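Local coordinates for protein uncharacterized aldehyde dehydrogenase AldY (Bacillus subtilis, PDB 4DNG) that probably oxidises aldehydes to carboxylates with NAD(+) as coenzyme, and may contribute to protection against stress from ethanol and related compounds, at residues S9-K14 against F50-K55; K44-A49 against N205-D210. All blocks are in the same frame, centred on the assembly; numbering follows the deposited sequence.

Interaction 1 of 2, residues S9-K14 against F50-K55; sequences SFINGK and FDIAQK
I52, on the helix 43-60, pushes its two outer methyl groups against the tip of an N-terminal beta hairpin, where they meet I11 and N12. The contact sets this hairpin against a helix whose F50 and A53 pack on V175 of strand 173-177, in the sheet of the coenzyme domain. The apolar part is a methyl-to-methyl touch, with I11 CG2 4.0 Å from I52 CD1 and the two side chains crossing at about a right angle. With chi2 of I52 at 162° its CG1 arm is extended, which carries CD1 out to the hairpin. CD1 also lies 3.8 Å from N12 CB, and so reaches both hairpin residues.

The second kind of contact sets a polar group against an apolar one. The side chain of N12 also crosses that of I52 at about a right angle, its OD1 3.6 Å from I52 CG2 and its CG 3.7 Å from the same methyl. This is van der Waals contact, since the methyl has no N-H or O-H to give the oxygen. CG of N12 stands anti to its own backbone N (chi1 -160°), which brings the amide beside the helix.

Backbone hydrogen bonds shape the hairpin end. I11 to K14 form a type I' turn with N12 and G13 at its corners, the pair of residues that classically suits this turn, closed by K14 N to I11 O at 2.7 Å and by I11 N to K14 O at 2.9 Å. Outside the two segments, I11 also packs on M207, while the backbone N of N12 bonds to OD1 of N205.

With an alanine at I52, both methyl contacts would go, and the N12 amide would probably be freer to turn while I11 lost its partner on the helix. No hydrogen bond joins the segments; what they share is van der Waals contact of a few carbons and one amide, which does not by itself fix a direction.

Interaction 2 of 2, residues K44-A49 against N205-D210; sequences KQLEDA and NVMLTD
M207 reaches toward helix 43-60 with a bent chain to meet L46 and A49, in a buried contact that no hydrogen bond crosses. It immediately follows strand 204-206 in the sheet of the Rossmann-like coenzyme domain of aldehyde dehydrogenases, and helix 43-60 packs against that sheet. The turn in its chain at chi2 (-66°) directs the sulfur toward A49. M207 SD lies 4.0 Å from A49 CB; the methyl CE is modelled closer to that carbon than two carbons can sit, and its exact position is therefore doubtful.

L46 completes the apolar patch. Its CG is anti to the backbone N (chi1 -177°), and from there the CD1 branch comes within 3.9 Å of M207 CG, the two side chains meeting at a slant. Both also touch V175 of the neighbouring strand 173-177, and L46 reaches I214 as well, so the patch runs from the sheet to helix 211-214.

At the start of segment 205-210, N205 borders this patch with a polar group. Its ND2 donates to G202 O, while A49 O remains 4.1 Å from ND2, too far for a hydrogen bond.

From the N terminus the chain first lays down strand 9-11 and its turn, then runs through 35 residues before helix segment 50-55 closes a loop back onto it in interaction 1. Segment 44-49, just upstream on the same helix, begins a longer excursion of 155 residues that interaction 2 closes at 205-210. The segments alternate along the chain, and the two loops therefore cross instead of nesting. Their centres are 8 Å apart, and they meet directly: the F10 O to V206 N distance of 2.8 Å fits a backbone hydrogen bond between strands 9-11 and 204-206. Together they tie hairpin, helix 43-60 and strand 204-206 into one corner of the fold.

Interaction 1 of 2, residues S9-K14 against F50-K55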
# COMPACT_ATOMS: atom_id res chain seq x y z
N SER A 9 27.07 8.22 -13.21
CA SER A 9 26.12 7.23 -12.79
C SER A 9 26.90 6.02 -12.48
O SER A 9 28.01 5.85 -13.00
CB SER A 9 25.15 6.91 -13.90
OG SER A 9 24.36 8.03 -14.20
N PHE A 10 26.35 5.16 -11.63
CA PHE A 10 26.94 3.86 -11.40
C PHE A 10 25.88 2.89 -11.87
O PHE A 10 24.87 2.69 -11.19
CB PHE A 10 27.29 3.66 -9.93
CG PHE A 10 28.04 2.39 -9.63
CD1 PHE A 10 29.41 2.31 -9.77
CD2 PHE A 10 27.37 1.27 -9.16
CE1 PHE A 10 30.11 1.13 -9.49
CE2 PHE A 10 28.06 0.08 -8.87
CZ PHE A 10 29.43 0.01 -9.03
N ILE A 11 26.11 2.33 -13.06
CA ILE A 11 25.24 1.35 -13.69
C ILE A 11 26.00 0.04 -13.91
O ILE A 11 27.16 0.05 -14.33
CB ILE A 11 24.61 1.91 -15.01
CG1 ILE A 11 23.87 3.24 -14.73
CG2 ILE A 11 23.63 0.91 -15.60
CD1 ILE A 11 23.59 4.12 -15.94
N ASN A 12 25.35 -1.07 -13.57
CA ASN A 12 25.88 -2.43 -13.78
C ASN A 12 27.33 -2.59 -13.38
O ASN A 12 28.11 -3.25 -14.07
CB ASN A 12 25.67 -2.87 -15.24
CG ASN A 12 25.74 -4.39 -15.43
OD1 ASN A 12 25.48 -5.18 -14.51
ND2 ASN A 12 26.10 -4.81 -16.63
N GLY A 13 27.70 -1.96 -12.28
CA GLY A 13 29.03 -2.13 -11.73
C GLY A 13 30.03 -1.20 -12.35
O GLY A 13 31.23 -1.35 -12.10
N LYS A 14 29.57 -0.23 -13.15
CA LYS A 14 30.47 0.70 -13.84
C LYS A 14 30.10 2.17 -13.69
O LYS A 14 28.92 2.54 -13.68
CB LYS A 14 30.54 0.41 -15.35
CG LYS A 14 30.71 -1.04 -15.77
CD LYS A 14 32.16 -1.46 -15.70
CE LYS A 14 32.41 -2.59 -16.69
NZ LYS A 14 33.86 -2.81 -16.89
N PHE A 50 17.00 -0.25 -15.31
CA PHE A 50 15.92 -1.11 -14.85
C PHE A 50 16.03 -2.56 -15.38
O PHE A 50 15.90 -3.50 -14.60
CB PHE A 50 14.55 -0.49 -15.17
CG PHE A 50 14.10 0.53 -14.15
CD1 PHE A 50 13.97 0.18 -12.81
CD2 PHE A 50 13.81 1.85 -14.53
CE1 PHE A 50 13.54 1.10 -11.86
CE2 PHE A 50 13.40 2.78 -13.58
CZ PHE A 50 13.26 2.40 -12.23
N ASP A 51 16.29 -2.70 -16.68
CA ASP A 51 16.50 -4.00 -17.33
C ASP A 51 17.65 -4.76 -16.63
O ASP A 51 17.49 -5.93 -16.23
CB ASP A 51 16.74 -3.74 -18.84
CG ASP A 51 17.28 -4.95 -19.59
OD1 ASP A 51 17.10 -6.11 -19.15
OD2 ASP A 51 17.89 -4.72 -20.67
N ILE A 52 18.78 -4.07 -16.45
CA ILE A 52 19.93 -4.62 -15.75
C ILE A 52 19.66 -4.97 -14.28
O ILE A 52 20.14 -5.99 -13.77
CB ILE A 52 21.11 -3.64 -15.83
CG1 ILE A 52 21.75 -3.69 -17.22
CG2 ILE A 52 22.15 -3.97 -14.77
CD1 ILE A 52 22.62 -2.49 -17.54
N ALA A 53 18.89 -4.13 -13.58
CA ALA A 53 18.53 -4.40 -12.20
C ALA A 53 17.64 -5.65 -12.05
O ALA A 53 17.80 -6.44 -11.09
CB ALA A 53 17.87 -3.17 -11.57
N GLN A 54 16.74 -5.86 -13.01
CA GLN A 54 15.87 -7.04 -13.03
C GLN A 54 16.67 -8.34 -13.15
O GLN A 54 16.37 -9.34 -12.47
CB GLN A 54 14.84 -6.96 -14.14
CG GLN A 54 13.83 -8.10 -14.10
CD GLN A 54 12.63 -7.82 -14.98
OE1 GLN A 54 11.48 -7.78 -14.49
NE2 GLN A 54 12.87 -7.62 -16.28
N LYS A 55 17.66 -8.33 -14.03
CA LYS A 55 18.51 -9.50 -14.20
C LYS A 55 19.24 -9.79 -12.89
O LYS A 55 19.05 -10.85 -12.29
CB LYS A 55 19.49 -9.35 -15.38
CG LYS A 55 20.44 -10.54 -15.51
CD LYS A 55 21.17 -10.59 -16.84
CE LYS A 55 21.50 -12.03 -17.18
NZ LYS A 55 21.78 -12.21 -18.63

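Interaction 2 of 2, residues K44-A49 against N205-D210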
# COMPACT_ATOMS: atom_id res chain seq x y z
N LYS A 44 16.79 6.36 -22.25
CA LYS A 44 17.22 5.04 -22.68
C LYS A 44 18.12 4.38 -21.62
O LYS A 44 17.89 3.23 -21.25
CB LYS A 44 17.91 5.12 -24.05
CG LYS A 44 17.74 3.87 -24.91
CD LYS A 44 18.83 2.84 -24.63
CE LYS A 44 18.50 1.51 -25.30
NZ LYS A 44 19.64 0.56 -25.14
N GLN A 45 19.12 5.12 -21.13
CA GLN A 45 20.03 4.63 -20.08
C GLN A 45 19.29 4.13 -18.81
O GLN A 45 19.67 3.11 -18.20
CB GLN A 45 21.05 5.71 -19.70
CG GLN A 45 22.13 5.95 -20.74
CD GLN A 45 23.14 6.99 -20.30
OE1 GLN A 45 22.90 8.19 -20.39
NE2 GLN A 45 24.30 6.53 -19.85
N LEU A 46 18.25 4.86 -18.42
CA LEU A 46 17.41 4.48 -17.27
C LEU A 46 16.72 3.15 -17.53
O LEU A 46 16.78 2.25 -16.70
CB LEU A 46 16.37 5.57 -16.92
CG LEU A 46 15.43 5.40 -15.72
CD1 LEU A 46 16.19 5.28 -14.41
CD2 LEU A 46 14.43 6.55 -15.66
N GLU A 47 16.10 3.03 -18.71
CA GLU A 47 15.51 1.75 -19.10
C GLU A 47 16.54 0.61 -19.13
O GLU A 47 16.24 -0.47 -18.63
CB GLU A 47 14.75 1.85 -20.42
CG GLU A 47 13.56 2.78 -20.37
CD GLU A 47 13.30 3.50 -21.69
OE1 GLU A 47 14.21 3.52 -22.55
OE2 GLU A 47 12.21 4.05 -21.89
N ASP A 48 17.74 0.82 -19.67
CA ASP A 48 18.79 -0.20 -19.53
C ASP A 48 18.98 -0.59 -18.05
O ASP A 48 18.99 -1.77 -17.70
CB ASP A 48 20.13 0.28 -20.09
CG ASP A 48 20.13 0.46 -21.60
OD1 ASP A 48 19.17 0.02 -22.28
OD2 ASP A 48 21.10 1.05 -22.10
N ALA A 49 19.09 0.43 -17.19
CA ALA A 49 19.35 0.25 -15.77
C ALA A 49 18.27 -0.57 -15.07
O ALA A 49 18.58 -1.49 -14.31
CB ALA A 49 19.52 1.60 -15.10
N ASN A 205 22.04 0.57 -8.73
CA ASN A 205 22.28 1.47 -9.82
C ASN A 205 21.94 2.90 -9.42
O ASN A 205 20.84 3.14 -8.90
CB ASN A 205 21.49 1.01 -11.04
CG ASN A 205 21.84 -0.41 -11.44
OD1 ASN A 205 22.84 -0.65 -12.13
ND2 ASN A 205 21.04 -1.37 -10.99
N VAL A 206 22.88 3.82 -9.61
CA VAL A 206 22.68 5.21 -9.25
C VAL A 206 22.69 6.11 -10.48
O VAL A 206 23.71 6.24 -11.16
CB VAL A 206 23.73 5.71 -8.23
CG1 VAL A 206 23.56 7.21 -8.01
CG2 VAL A 206 23.62 4.97 -6.90
N MET A 207 21.55 6.74 -10.74
CA MET A 207 21.33 7.57 -11.91
C MET A 207 21.58 9.04 -11.66
O MET A 207 20.95 9.65 -10.79
CB MET A 207 19.88 7.41 -12.34
CG MET A 207 19.53 5.95 -12.56
SD MET A 207 20.46 5.32 -13.97
CE MET A 207 20.48 3.62 -13.47
N LEU A 208 22.50 9.60 -12.43
CA LEU A 208 22.73 11.04 -12.41
C LEU A 208 22.03 11.63 -13.61
O LEU A 208 22.44 11.44 -14.75
CB LEU A 208 24.23 11.35 -12.42
CG LEU A 208 24.81 11.59 -11.03
CD1 LEU A 208 24.54 10.41 -10.11
CD2 LEU A 208 26.30 11.87 -11.11
N THR A 209 20.95 12.32 -13.35
CA THR A 209 20.10 12.78 -14.42
C THR A 209 19.14 13.81 -13.89
O THR A 209 19.28 14.28 -12.77
CB THR A 209 19.36 11.61 -15.08
OG1 THR A 209 18.57 12.10 -16.16
CG2 THR A 209 18.49 10.89 -14.05
N ASP A 210 18.17 14.20 -14.71
CA ASP A 210 17.16 15.13 -14.23
C ASP A 210 15.84 14.79 -14.90
O ASP A 210 15.78 13.96 -15.82
CB ASP A 210 17.59 16.61 -14.41
CG ASP A 210 17.67 17.05 -15.87
OD1 ASP A 210 17.49 16.20 -16.76
OD2 ASP A 210 17.89 18.26 -16.13